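Local coordinates for nudix hydrolase domain-containing protein (PDB 3E57) that is of unknown function but, as a predicted Nudix hydrolase, probably cleaves substrates in which a nucleoside diphosphate is linked to another group, at residues 18-23 / 58-63; 24-29 / 141-146; 42-47 / 154-159; 72-75 / 80-83; 99-104 / 183-188. All blocks are in the same frame, centred on the assembly; numbering follows the deposited sequence.

The five contacts fall into two groups on one mixed sheet. Interactions 2 and 3 have centres about 7 Å apart and use the neighbouring strands 131-145 and 155-163 respectively, over which helices 23-30 and 41-51 lie; interaction 1, about 14 Å from each, adds strand 17-22 and the loop leading into strand 66-77. Interactions 4 and 5, also with centres about 7 Å apart, lie toward the other end, around hairpin 66-77/80-85 and helix 185-189. The centres of 1 and 5 are about 27 Å apart. Along the chain, 1, 2 and 3 interleave, tying residues 18-47 to segments further along it, whereas both segments of 4 precede those of 5.

Interaction 1 (18-23 / 58-63); sequences ILVVKT and DEAEYD
Ala60 gives up the most surface here: its single methyl, CB, faces strand 17-22 and rests against two side chains at once, Ile18 and Val20. The two distances are equal, with Ala60 CB 4.4 Å from Ile18 CD1 and also 4.4 Å from Val20 CG1, so the methyl sits across from a pair of carbons rather than over one of them. Those two carbons are themselves close neighbours, Ile18 CD1 lying 3.5 Å from Val20 CG1. Ile18 reaches this position because CG1 stands between the backbone N and the carbonyl carbon (chi1 51°), from where CD1 extends to meet Val20.

Ile18 and Val20 alternate with Leu19 and Val21 along the strand and therefore share one face of the sheet. Strand 17-22 runs antiparallel to both of its neighbours, 53-56 and 66-77, which are thus parallel to each other; the loop holding Ala60 makes the crossover between them, passing over the strand in the middle and leading into the long strand 66-77 of the Nudix sheet. A type I beta turn from Ala60 to Asp63 bends the loop back, with Asp63 N donating to Ala60 O at 3.2 Å. Farther along, Asp63 OD1 bonds Thr65 OG1, and Thr23 OG1 bonds the carbonyl of Glu64, while Ala60 also touches Gln68 on strand 66-77.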
# COMPACT_ATOMS: atom_id res chain seq x y z
N ILE B 18 -23.79 -2.37 -12.09
CA ILE B 18 -22.75 -1.45 -11.61
C ILE B 18 -21.44 -1.51 -12.40
O ILE B 18 -21.15 -2.51 -13.05
CB ILE B 18 -22.48 -1.63 -10.08
CG1 ILE B 18 -22.23 -3.09 -9.69
CG2 ILE B 18 -23.65 -1.08 -9.29
CD1 ILE B 18 -20.86 -3.62 -10.01
N LEU B 19 -20.66 -0.43 -12.33
CA LEU B 19 -19.43 -0.29 -13.12
C LEU B 19 -18.33 -1.23 -12.61
O LEU B 19 -18.01 -1.25 -11.42
CB LEU B 19 -18.93 1.16 -13.10
CG LEU B 19 -17.68 1.51 -13.93
CD1 LEU B 19 -17.92 1.29 -15.42
CD2 LEU B 19 -17.25 2.95 -13.66
N VAL B 20 -17.76 -1.97 -13.55
CA VAL B 20 -16.67 -2.89 -13.27
C VAL B 20 -15.60 -2.80 -14.35
O VAL B 20 -15.84 -2.25 -15.42
CB VAL B 20 -17.18 -4.35 -13.16
CG1 VAL B 20 -18.14 -4.48 -12.00
CG2 VAL B 20 -17.86 -4.80 -14.48
N VAL B 21 -14.41 -3.31 -14.05
CA VAL B 21 -13.39 -3.57 -15.06
C VAL B 21 -12.85 -4.98 -14.85
O VAL B 21 -12.94 -5.52 -13.76
CB VAL B 21 -12.21 -2.57 -14.98
CG1 VAL B 21 -12.68 -1.17 -15.33
CG2 VAL B 21 -11.56 -2.60 -13.60
N LYS B 22 -12.33 -5.58 -15.92
CA LYS B 22 -11.66 -6.87 -15.81
C LYS B 22 -10.36 -6.65 -15.06
O LYS B 22 -9.66 -5.67 -15.31
CB LYS B 22 -11.39 -7.49 -17.19
CG LYS B 22 -12.64 -7.91 -17.95
CD LYS B 22 -12.35 -8.92 -19.09
CE LYS B 22 -11.40 -8.36 -20.16
NZ LYS B 22 -11.33 -9.24 -21.39
N THR B 23 -10.05 -7.55 -14.13
CA THR B 23 -8.81 -7.47 -13.39
C THR B 23 -7.61 -7.51 -14.33
O THR B 23 -6.65 -6.76 -14.14
CB THR B 23 -8.72 -8.59 -12.33
OG1 THR B 23 -9.87 -8.53 -11.47
CG2 THR B 23 -7.47 -8.44 -11.50
N ASP B 58 -24.77 -8.38 -7.48
CA ASP B 58 -24.73 -9.68 -6.79
C ASP B 58 -23.81 -10.68 -7.47
O ASP B 58 -23.25 -11.57 -6.81
CB ASP B 58 -26.15 -10.26 -6.69
CG ASP B 58 -27.06 -9.46 -5.78
OD1 ASP B 58 -26.58 -8.97 -4.73
OD2 ASP B 58 -28.26 -9.33 -6.11
N GLU B 59 -23.64 -10.54 -8.78
CA GLU B 59 -22.82 -11.46 -9.57
C GLU B 59 -21.37 -10.99 -9.72
O GLU B 59 -20.54 -11.70 -10.31
CB GLU B 59 -23.48 -11.66 -10.95
CG GLU B 59 -24.93 -12.16 -10.85
CD GLU B 59 -25.67 -12.15 -12.18
OE1 GLU B 59 -25.04 -12.43 -13.23
OE2 GLU B 59 -26.89 -11.87 -12.18
N ALA B 60 -21.06 -9.80 -9.19
CA ALA B 60 -19.68 -9.30 -9.14
C ALA B 60 -19.03 -9.56 -7.78
O ALA B 60 -17.81 -9.68 -7.68
CB ALA B 60 -19.65 -7.81 -9.47
N GLU B 61 -19.86 -9.66 -6.73
CA GLU B 61 -19.40 -9.97 -5.36
C GLU B 61 -18.62 -11.29 -5.25
O GLU B 61 -17.73 -11.42 -4.41
CB GLU B 61 -20.62 -9.96 -4.41
CG GLU B 61 -20.48 -10.71 -3.06
CD GLU B 61 -19.66 -9.95 -2.02
OE1 GLU B 61 -20.07 -9.96 -0.83
OE2 GLU B 61 -18.62 -9.36 -2.37
N TYR B 62 -18.96 -12.26 -6.11
CA TYR B 62 -18.34 -13.59 -6.10
C TYR B 62 -17.33 -13.80 -7.23
O TYR B 62 -17.10 -14.93 -7.66
CB TYR B 62 -19.43 -14.67 -6.21
CG TYR B 62 -20.11 -15.04 -4.90
CD1 TYR B 62 -19.79 -16.23 -4.25
CD2 TYR B 62 -21.07 -14.21 -4.33
CE1 TYR B 62 -20.42 -16.59 -3.06
CE2 TYR B 62 -21.70 -14.56 -3.14
CZ TYR B 62 -21.37 -15.75 -2.51
OH TYR B 62 -21.99 -16.10 -1.33
N ASP B 63 -16.71 -12.72 -7.72
CA ASP B 63 -15.87 -12.83 -8.91
C ASP B 63 -14.63 -11.95 -8.84
O ASP B 63 -14.73 -10.72 -8.93
CB ASP B 63 -16.70 -12.48 -10.16
CG ASP B 63 -16.00 -12.86 -11.46
OD1 ASP B 63 -15.02 -13.64 -11.43
OD2 ASP B 63 -16.43 -12.37 -12.53

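Interaction 2 (24-29 / 141-146); sequences EDFLKE and LGLINS
Phe26 reaches from helix 23-30 to strand 131-145 and meets two side chains there with different parts of its ring edge. CE1 of Phe26 comes up to CD1 of Leu143 at 3.9 Å, the methyl lying in the plane of the ring. At CE2 the neighbour is the amide of Asn145: Phe26 CE2 is 3.6 Å from Asn145 ND2 and 3.7 Å from Asn145 CG. Ring and amide planes stand 68° apart, and CE2 lies above the flat of the amide, so the ring sets its rim on the carboxamide's face. Phe26 CG is anti to the backbone N (chi1 166°), which carries the ring away from the helix toward the strand.

The amide is held from elsewhere. Asn145 OD1 accepts from Lys67 NZ and Asn145 ND2 donates to the carbonyl of Phe33, so both polar atoms of this buried group are satisfied and its rotation is fixed. Replacing Phe26 with alanine would probably open a gap beside Leu143 and leave the face of the Asn145 amide without its aromatic cover. Leu143 is backed in turn by Phe44 of helix 41-51 and by Phe33 and Val39.

Upstream, a classic beta bulge sets Leu141 and Gly142 together opposite Leu159 of strand 155-163. Ile144 points to the other side, where it touches Trp195 and Ser199 of helix 194-206. Helices on both faces of a mixed sheet fit the alpha/beta/alpha sandwich of the Nudix fold.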
# COMPACT_ATOMS: atom_id res chain seq x y z
N GLU B 24 -7.66 -8.35 -15.37
CA GLU B 24 -6.56 -8.42 -16.33
C GLU B 24 -6.31 -7.07 -17.03
O GLU B 24 -5.16 -6.69 -17.23
CB GLU B 24 -6.76 -9.55 -17.36
CG GLU B 24 -7.98 -9.43 -18.26
CD GLU B 24 -8.10 -10.60 -19.24
OE1 GLU B 24 -7.22 -10.73 -20.13
OE2 GLU B 24 -9.07 -11.39 -19.12
N ASP B 25 -7.38 -6.35 -17.37
CA ASP B 25 -7.26 -5.01 -17.96
C ASP B 25 -6.67 -4.00 -16.95
O ASP B 25 -5.82 -3.17 -17.30
CB ASP B 25 -8.62 -4.50 -18.43
CG ASP B 25 -9.19 -5.28 -19.63
OD1 ASP B 25 -8.42 -5.81 -20.46
OD2 ASP B 25 -10.43 -5.34 -19.73
N PHE B 26 -7.14 -4.06 -15.71
CA PHE B 26 -6.60 -3.21 -14.62
C PHE B 26 -5.10 -3.43 -14.44
O PHE B 26 -4.32 -2.48 -14.50
CB PHE B 26 -7.37 -3.46 -13.31
CG PHE B 26 -6.69 -2.89 -12.09
CD1 PHE B 26 -6.67 -1.52 -11.86
CD2 PHE B 26 -6.09 -3.73 -11.16
CE1 PHE B 26 -6.04 -0.99 -10.73
CE2 PHE B 26 -5.45 -3.19 -10.03
CZ PHE B 26 -5.44 -1.84 -9.83
N LEU B 27 -4.70 -4.67 -14.22
CA LEU B 27 -3.29 -4.99 -14.00
C LEU B 27 -2.42 -4.61 -15.20
O LEU B 27 -1.30 -4.11 -15.04
CB LEU B 27 -3.10 -6.47 -13.65
CG LEU B 27 -3.83 -6.95 -12.37
CD1 LEU B 27 -3.84 -8.48 -12.30
CD2 LEU B 27 -3.22 -6.35 -11.10
N LYS B 28 -2.94 -4.82 -16.41
CA LYS B 28 -2.23 -4.44 -17.62
C LYS B 28 -2.00 -2.92 -17.66
O LYS B 28 -0.91 -2.46 -17.99
CB LYS B 28 -2.99 -4.91 -18.87
CG LYS B 28 -2.64 -4.15 -20.17
CD LYS B 28 -1.14 -4.11 -20.47
CE LYS B 28 -0.72 -5.08 -21.56
NZ LYS B 28 0.77 -5.16 -21.58
N GLU B 29 -3.03 -2.16 -17.32
CA GLU B 29 -2.92 -0.70 -17.36
C GLU B 29 -2.07 -0.15 -16.21
O GLU B 29 -1.23 0.72 -16.40
CB GLU B 29 -4.31 -0.07 -17.32
CG GLU B 29 -4.32 1.40 -17.69
CD GLU B 29 -3.99 1.64 -19.16
OE1 GLU B 29 -4.32 0.79 -20.02
OE2 GLU B 29 -3.37 2.69 -19.44
N LEU B 141 -6.80 11.69 -6.04
CA LEU B 141 -5.49 11.35 -5.50
C LEU B 141 -4.89 10.12 -6.16
O LEU B 141 -3.71 10.09 -6.45
CB LEU B 141 -5.56 11.15 -3.98
CG LEU B 141 -6.08 12.33 -3.15
CD1 LEU B 141 -5.95 11.99 -1.66
CD2 LEU B 141 -5.34 13.61 -3.47
N GLY B 142 -5.69 9.09 -6.39
CA GLY B 142 -5.19 7.87 -7.02
C GLY B 142 -6.07 6.68 -6.75
O GLY B 142 -7.26 6.83 -6.43
N LEU B 143 -5.47 5.50 -6.84
CA LEU B 143 -6.17 4.23 -6.73
C LEU B 143 -5.80 3.42 -5.50
O LEU B 143 -4.63 3.36 -5.10
CB LEU B 143 -5.86 3.37 -7.96
CG LEU B 143 -6.30 3.96 -9.30
CD1 LEU B 143 -6.11 2.92 -10.40
CD2 LEU B 143 -7.73 4.41 -9.25
N ILE B 144 -6.80 2.76 -4.93
CA ILE B 144 -6.60 1.84 -3.81
C ILE B 144 -6.90 0.43 -4.26
O ILE B 144 -8.01 0.12 -4.71
CB ILE B 144 -7.53 2.13 -2.63
CG1 ILE B 144 -7.39 3.58 -2.16
CG2 ILE B 144 -7.25 1.12 -1.51
CD1 ILE B 144 -8.41 3.97 -1.06
N ASN B 145 -5.91 -0.45 -4.11
CA ASN B 145 -6.05 -1.84 -4.48
C ASN B 145 -5.44 -2.66 -3.37
O ASN B 145 -4.22 -2.70 -3.22
CB ASN B 145 -5.33 -2.11 -5.81
CG ASN B 145 -5.53 -3.53 -6.31
OD1 ASN B 145 -6.65 -4.04 -6.33
ND2 ASN B 145 -4.45 -4.17 -6.73
N SER B 146 -6.28 -3.28 -2.55
CA SER B 146 -5.79 -4.09 -1.45
C SER B 146 -6.45 -5.44 -1.49
O SER B 146 -7.58 -5.56 -1.94
CB SER B 146 -6.08 -3.43 -0.11
OG SER B 146 -7.47 -3.25 0.02

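Interaction 3 (42-47 / 154-159); sequences EDFLNF and VHLGAL
Leu156 is the first residue along strand 155-163 to meet helix 41-51, its CD2 lying 4.4 Å from CE1 of Phe44. The methyl comes in at the edge of the ring, close to the ring plane. The Phe47 ring, one helical turn on from Phe44, is a looser neighbour of the strand; Phe44 O lies at its edge, in its plane, and a Phe30 ring packs against it edge-to-face.

Gly157 has no side chain to offer and contributes backbone, hydrogen-bonding to Ile144 on the antiparallel neighbour, strand 131-145. Leu156 and Ala158, on the opposite backbone edge, bond to Ile70 of strand 66-77, which runs parallel.

At Ala158 the strand comes nearest the helix, 8.9 Å between its CA and that of Phe44. Ala158 CB is 3.9 Å from Phe44 CE2 and 4.1 Å from Phe44 CZ, so a small methyl takes up the outer end of the ring. A fully extended chi1 (-180°) swings the Phe44 ring out from the helix to stand between Leu156 and Ala158.

Leu159 turns to the other face of the sheet, against Ser199 and Val202 of helix 194-206. Phe44 also meets Phe119 of helix 115-130 edge-to-face, and Ala158 touches the same residue, which puts both helices on one face of the Nudix alpha/beta/alpha sandwich; helix 115-130 holds the REVNEE stretch, which matches the core of the Nudix box.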
# COMPACT_ATOMS: atom_id res chain seq x y z
N GLU B 42 -7.04 11.99 -15.68
CA GLU B 42 -7.43 11.83 -17.08
C GLU B 42 -7.12 10.41 -17.59
O GLU B 42 -7.95 9.80 -18.26
CB GLU B 42 -6.75 12.89 -17.95
CG GLU B 42 -7.26 12.94 -19.38
CD GLU B 42 -8.77 12.98 -19.44
OE1 GLU B 42 -9.38 13.87 -18.79
OE2 GLU B 42 -9.35 12.12 -20.13
N ASP B 43 -5.95 9.89 -17.24
CA ASP B 43 -5.57 8.51 -17.60
C ASP B 43 -6.57 7.51 -17.04
O ASP B 43 -6.98 6.57 -17.73
CB ASP B 43 -4.16 8.17 -17.08
CG ASP B 43 -3.05 8.94 -17.79
OD1 ASP B 43 -3.29 9.52 -18.87
OD2 ASP B 43 -1.91 8.95 -17.26
N PHE B 44 -6.98 7.71 -15.78
CA PHE B 44 -7.97 6.84 -15.16
C PHE B 44 -9.33 6.88 -15.87
O PHE B 44 -9.93 5.84 -16.13
CB PHE B 44 -8.15 7.19 -13.68
CG PHE B 44 -9.15 6.33 -12.99
CD1 PHE B 44 -8.94 4.96 -12.90
CD2 PHE B 44 -10.29 6.87 -12.44
CE1 PHE B 44 -9.86 4.15 -12.27
CE2 PHE B 44 -11.23 6.05 -11.82
CZ PHE B 44 -11.00 4.70 -11.73
N LEU B 45 -9.83 8.08 -16.15
CA LEU B 45 -11.13 8.23 -16.80
C LEU B 45 -11.12 7.62 -18.20
O LEU B 45 -12.08 6.98 -18.61
CB LEU B 45 -11.54 9.70 -16.88
CG LEU B 45 -11.91 10.41 -15.58
CD1 LEU B 45 -12.27 11.85 -15.90
CD2 LEU B 45 -13.06 9.69 -14.85
N ASN B 46 -10.02 7.83 -18.92
CA ASN B 46 -9.78 7.18 -20.22
C ASN B 46 -9.79 5.66 -20.07
O ASN B 46 -10.39 4.96 -20.88
CB ASN B 46 -8.45 7.64 -20.81
CG ASN B 46 -8.50 9.06 -21.35
OD1 ASN B 46 -9.58 9.61 -21.58
ND2 ASN B 46 -7.33 9.66 -21.56
N PHE B 47 -9.13 5.17 -19.03
CA PHE B 47 -9.13 3.74 -18.71
C PHE B 47 -10.54 3.20 -18.52
O PHE B 47 -10.87 2.12 -19.02
CB PHE B 47 -8.27 3.47 -17.46
CG PHE B 47 -8.49 2.13 -16.85
CD1 PHE B 47 -7.85 1.01 -17.35
CD2 PHE B 47 -9.32 1.99 -15.74
CE1 PHE B 47 -8.05 -0.25 -16.78
CE2 PHE B 47 -9.53 0.74 -15.18
CZ PHE B 47 -8.89 -0.38 -15.69
N VAL B 154 -12.23 -7.65 -4.67
CA VAL B 154 -13.15 -7.39 -5.78
C VAL B 154 -13.48 -5.91 -5.95
O VAL B 154 -14.32 -5.56 -6.77
CB VAL B 154 -14.46 -8.24 -5.66
CG1 VAL B 154 -14.12 -9.71 -5.51
CG2 VAL B 154 -15.32 -7.76 -4.51
N HIS B 155 -12.82 -5.03 -5.19
CA HIS B 155 -13.07 -3.59 -5.24
C HIS B 155 -11.82 -2.83 -5.66
O HIS B 155 -10.72 -3.11 -5.17
CB HIS B 155 -13.49 -3.06 -3.87
CG HIS B 155 -14.93 -3.29 -3.53
ND1 HIS B 155 -15.60 -2.53 -2.60
CD2 HIS B 155 -15.83 -4.18 -4.01
CE1 HIS B 155 -16.85 -2.96 -2.51
NE2 HIS B 155 -17.01 -3.96 -3.35
N LEU B 156 -11.99 -1.87 -6.56
CA LEU B 156 -10.94 -0.92 -6.91
C LEU B 156 -11.39 0.46 -6.47
O LEU B 156 -12.38 0.97 -6.96
CB LEU B 156 -10.72 -0.93 -8.42
CG LEU B 156 -9.73 0.10 -8.97
CD1 LEU B 156 -8.35 -0.18 -8.41
CD2 LEU B 156 -9.72 0.07 -10.50
N GLY B 157 -10.65 1.07 -5.55
CA GLY B 157 -11.02 2.38 -5.03
C GLY B 157 -10.41 3.50 -5.83
O GLY B 157 -9.24 3.44 -6.20
N ALA B 158 -11.21 4.53 -6.11
CA ALA B 158 -10.73 5.75 -6.72
C ALA B 158 -10.81 6.79 -5.63
O ALA B 158 -11.91 7.26 -5.28
CB ALA B 158 -11.61 6.16 -7.91
N LEU B 159 -9.65 7.15 -5.08
CA LEU B 159 -9.57 8.01 -3.91
C LEU B 159 -9.54 9.49 -4.27
O LEU B 159 -8.67 9.94 -5.04
CB LEU B 159 -8.32 7.68 -3.12
CG LEU B 159 -8.03 8.50 -1.86
CD1 LEU B 159 -9.17 8.41 -0.84
CD2 LEU B 159 -6.69 8.02 -1.27

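Interaction 4 (72-75 / 80-83); sequences YVVI and RVLI
Val74 lays its CG1 against CG2 of Val81, 3.6 Å away, on one face of the beta hairpin formed by strands 66-77 and 80-85 in the Nudix sheet. Each of these methyls is the branch trans to its own main-chain nitrogen, chi1 of Val74 being 174°, and the two side chains cross at a slant. Leu101 covers both valines from the loop before strand 103-104.

On the hairpin's other face Ile75 and Leu82 run alongside each other in the same direction, with Ile75 CD1 4.0 Å from Leu82 CD2. Val131 and Val133 pack against Ile75, and Trp177 against Leu82.

The short segments run antiparallel but splayed, at 129°, and the backbone pairing reflects it. Leu82 N donates to Ile75 O at 2.9 Å, an almost straight bond, with 165° at the hydrogen. The same carbonyl receives a CA-H contact from Val81, whose CA is 3.5 Å from Ile75 O. The return bond of this pair, from Ile75 to Leu82, is not made directly: a water is wedged into the widening gap, accepting from Ile75 N at 3.0 Å and donating to Leu82 O, likewise at 3.0 Å.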
# COMPACT_ATOMS: atom_id res chain seq x y z
N TYR B 72 -14.38 6.89 -3.81
CA TYR B 72 -14.13 6.87 -2.37
C TYR B 72 -13.62 8.25 -1.96
O TYR B 72 -12.49 8.63 -2.31
CB TYR B 72 -13.10 5.79 -2.04
CG TYR B 72 -13.02 5.43 -0.58
CD1 TYR B 72 -14.05 4.73 0.05
CD2 TYR B 72 -11.90 5.75 0.18
CE1 TYR B 72 -13.98 4.38 1.38
CE2 TYR B 72 -11.83 5.39 1.53
CZ TYR B 72 -12.88 4.71 2.12
OH TYR B 72 -12.80 4.35 3.47
N VAL B 73 -14.45 9.00 -1.25
CA VAL B 73 -14.19 10.41 -1.03
C VAL B 73 -13.96 10.69 0.45
O VAL B 73 -14.79 10.37 1.29
CB VAL B 73 -15.37 11.27 -1.52
CG1 VAL B 73 -15.03 12.76 -1.38
CG2 VAL B 73 -15.71 10.92 -2.98
N VAL B 74 -12.81 11.28 0.73
CA VAL B 74 -12.49 11.79 2.04
C VAL B 74 -12.85 13.27 2.04
O VAL B 74 -12.48 14.00 1.11
CB VAL B 74 -10.99 11.63 2.33
CG1 VAL B 74 -10.63 12.30 3.66
CG2 VAL B 74 -10.61 10.14 2.34
N ILE B 75 -13.60 13.69 3.05
CA ILE B 75 -14.11 15.05 3.11
C ILE B 75 -13.33 15.85 4.14
O ILE B 75 -13.15 15.38 5.26
CB ILE B 75 -15.62 15.04 3.47
CG1 ILE B 75 -16.42 14.49 2.29
CG2 ILE B 75 -16.12 16.45 3.84
CD1 ILE B 75 -17.84 14.18 2.63
N ARG B 80 -10.01 20.30 9.05
CA ARG B 80 -10.54 19.12 9.73
C ARG B 80 -11.01 18.11 8.71
O ARG B 80 -11.42 18.47 7.61
CB ARG B 80 -11.70 19.51 10.65
CG ARG B 80 -11.26 20.34 11.83
CD ARG B 80 -12.42 20.69 12.74
NE ARG B 80 -11.96 21.33 13.97
CZ ARG B 80 -11.94 20.76 15.19
NH1 ARG B 80 -12.38 19.52 15.39
NH2 ARG B 80 -11.49 21.46 16.22
N VAL B 81 -10.95 16.83 9.09
CA VAL B 81 -11.35 15.74 8.22
C VAL B 81 -12.53 15.00 8.85
O VAL B 81 -12.59 14.86 10.08
CB VAL B 81 -10.17 14.74 7.97
CG1 VAL B 81 -9.68 14.12 9.26
CG2 VAL B 81 -10.60 13.67 6.98
N LEU B 82 -13.44 14.54 8.01
CA LEU B 82 -14.64 13.85 8.46
C LEU B 82 -14.36 12.37 8.77
O LEU B 82 -13.90 11.64 7.91
CB LEU B 82 -15.74 13.96 7.41
CG LEU B 82 -17.07 13.27 7.72
CD1 LEU B 82 -17.79 13.97 8.87
CD2 LEU B 82 -17.95 13.22 6.47
N ILE B 83 -14.66 11.98 10.00
CA ILE B 83 -14.60 10.59 10.44
C ILE B 83 -16.03 10.18 10.75
O ILE B 83 -16.77 10.95 11.36
CB ILE B 83 -13.77 10.48 11.73
CG1 ILE B 83 -12.30 10.84 11.45
CG2 ILE B 83 -13.86 9.08 12.31
CD1 ILE B 83 -11.54 9.81 10.69
O HOH W 1 -14.50 11.62 4.97

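Interaction 5 (99-104 / 183-188); sequences YSLGIG and EELEKF
This is a T-shaped aromatic contact, flanked by a pair of leucines, where the loop entering strand 103-104 passes beside helix 185-189. Phe188 turns its edge to the face of Tyr99; the ring centroids are 4.8 Å apart and the planes stand at 67°. The probing atom is Phe188 CE1, 3.6 Å above the plane of the Tyr99 ring and over its centre, while Phe188 CD1 lies 3.6 Å from Tyr99 CD2. A chi1 of -78° swings the Phe188 ring toward the loop, and chi2 of -97° turns its CD1-CE1 side to Tyr99. Glu184 O lies in the plane of the phenylalanine ring, at its edge.

A second contact follows two residues along the loop, where Leu101 CD2 is 4.4 Å from Leu185 CD1. Leu185 and Phe188 are three apart, about one helical turn, so both reach toward the loop and both also touch Ile180 of strand 176-181. Helix 185-189 thus covers this part of the Nudix fold, in which strand 103-104 pairs with strand 66-77 ahead of helix 115-130. With a serine in place of Tyr99, the edge of Phe188 would probably be left without an aromatic face to rest on and its ring less restrained.

Ser196 OG of helix 194-206 bonds the backbone N of Leu101, and Ile83 lies against both Tyr99 and Leu101.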
# COMPACT_ATOMS: atom_id res chain seq x y z
N TYR B 99 -14.01 3.39 13.48
CA TYR B 99 -14.05 4.68 12.82
C TYR B 99 -13.70 4.46 11.34
O TYR B 99 -12.86 3.62 11.00
CB TYR B 99 -13.05 5.64 13.44
CG TYR B 99 -13.30 6.01 14.89
CD1 TYR B 99 -14.40 6.77 15.26
CD2 TYR B 99 -12.41 5.63 15.87
CE1 TYR B 99 -14.60 7.14 16.60
CE2 TYR B 99 -12.60 5.98 17.20
CZ TYR B 99 -13.69 6.74 17.56
OH TYR B 99 -13.86 7.07 18.91
N SER B 100 -14.35 5.21 10.46
CA SER B 100 -14.04 5.10 9.04
C SER B 100 -13.75 6.48 8.44
O SER B 100 -14.20 7.51 8.94
CB SER B 100 -15.18 4.41 8.31
OG SER B 100 -16.33 5.21 8.34
N LEU B 101 -12.97 6.46 7.36
CA LEU B 101 -12.48 7.64 6.69
C LEU B 101 -12.70 7.37 5.21
O LEU B 101 -12.03 6.50 4.62
CB LEU B 101 -10.98 7.84 6.93
CG LEU B 101 -10.35 9.04 6.21
CD1 LEU B 101 -10.84 10.34 6.88
CD2 LEU B 101 -8.84 8.98 6.18
N GLY B 102 -13.64 8.08 4.63
CA GLY B 102 -13.95 7.90 3.23
C GLY B 102 -15.36 7.41 3.05
O GLY B 102 -15.81 6.51 3.76
N ILE B 103 -16.06 8.02 2.09
CA ILE B 103 -17.42 7.64 1.74
C ILE B 103 -17.38 7.07 0.32
O ILE B 103 -16.97 7.75 -0.62
CB ILE B 103 -18.35 8.84 1.79
CG1 ILE B 103 -18.32 9.47 3.18
CG2 ILE B 103 -19.78 8.43 1.44
CD1 ILE B 103 -18.81 10.89 3.19
N GLY B 104 -17.76 5.80 0.19
CA GLY B 104 -17.72 5.13 -1.08
C GLY B 104 -19.04 4.54 -1.49
O GLY B 104 -19.92 4.33 -0.65
N GLU B 183 -3.90 16.91 12.79
CA GLU B 183 -2.88 16.44 13.76
C GLU B 183 -3.43 15.39 14.74
O GLU B 183 -2.66 14.85 15.57
CB GLU B 183 -2.22 17.60 14.50
CG GLU B 183 -3.05 18.27 15.59
CD GLU B 183 -3.68 19.58 15.14
OE1 GLU B 183 -3.86 19.79 13.92
OE2 GLU B 183 -4.01 20.40 16.03
N GLU B 184 -4.73 15.11 14.66
CA GLU B 184 -5.35 13.99 15.38
C GLU B 184 -5.58 12.78 14.49
O GLU B 184 -5.97 11.71 14.98
CB GLU B 184 -6.69 14.42 15.99
CG GLU B 184 -6.60 15.51 17.05
CD GLU B 184 -7.91 15.67 17.84
OE1 GLU B 184 -8.00 16.63 18.65
OE2 GLU B 184 -8.85 14.86 17.65
N LEU B 185 -5.37 12.92 13.18
CA LEU B 185 -5.70 11.83 12.27
C LEU B 185 -4.76 10.63 12.45
O LEU B 185 -5.18 9.49 12.30
CB LEU B 185 -5.69 12.32 10.82
CG LEU B 185 -6.01 11.25 9.77
CD1 LEU B 185 -7.34 10.54 10.05
CD2 LEU B 185 -5.99 11.89 8.39
N GLU B 186 -3.50 10.86 12.80
CA GLU B 186 -2.57 9.75 13.03
C GLU B 186 -3.09 8.80 14.12
O GLU B 186 -3.04 7.57 13.96
CB GLU B 186 -1.19 10.29 13.39
CG GLU B 186 -0.13 9.23 13.72
CD GLU B 186 1.22 9.86 14.02
OE1 GLU B 186 1.92 10.22 13.05
OE2 GLU B 186 1.57 10.01 15.21
N LYS B 187 -3.58 9.36 15.22
CA LYS B 187 -4.22 8.58 16.30
C LYS B 187 -5.36 7.69 15.77
O LYS B 187 -5.39 6.49 16.00
CB LYS B 187 -4.78 9.56 17.35
CG LYS B 187 -5.61 8.92 18.41
CD LYS B 187 -6.09 9.92 19.45
CE LYS B 187 -7.26 10.74 18.94
NZ LYS B 187 -7.80 11.63 19.99
N PHE B 188 -6.28 8.30 15.03
CA PHE B 188 -7.41 7.56 14.46
C PHE B 188 -6.97 6.50 13.46
O PHE B 188 -7.54 5.41 13.42
CB PHE B 188 -8.43 8.51 13.82
CG PHE B 188 -9.32 9.17 14.81
CD1 PHE B 188 -10.59 8.66 15.08
CD2 PHE B 188 -8.90 10.31 15.50
CE1 PHE B 188 -11.40 9.26 15.98
CE2 PHE B 188 -9.71 10.92 16.41
CZ PHE B 188 -10.98 10.39 16.67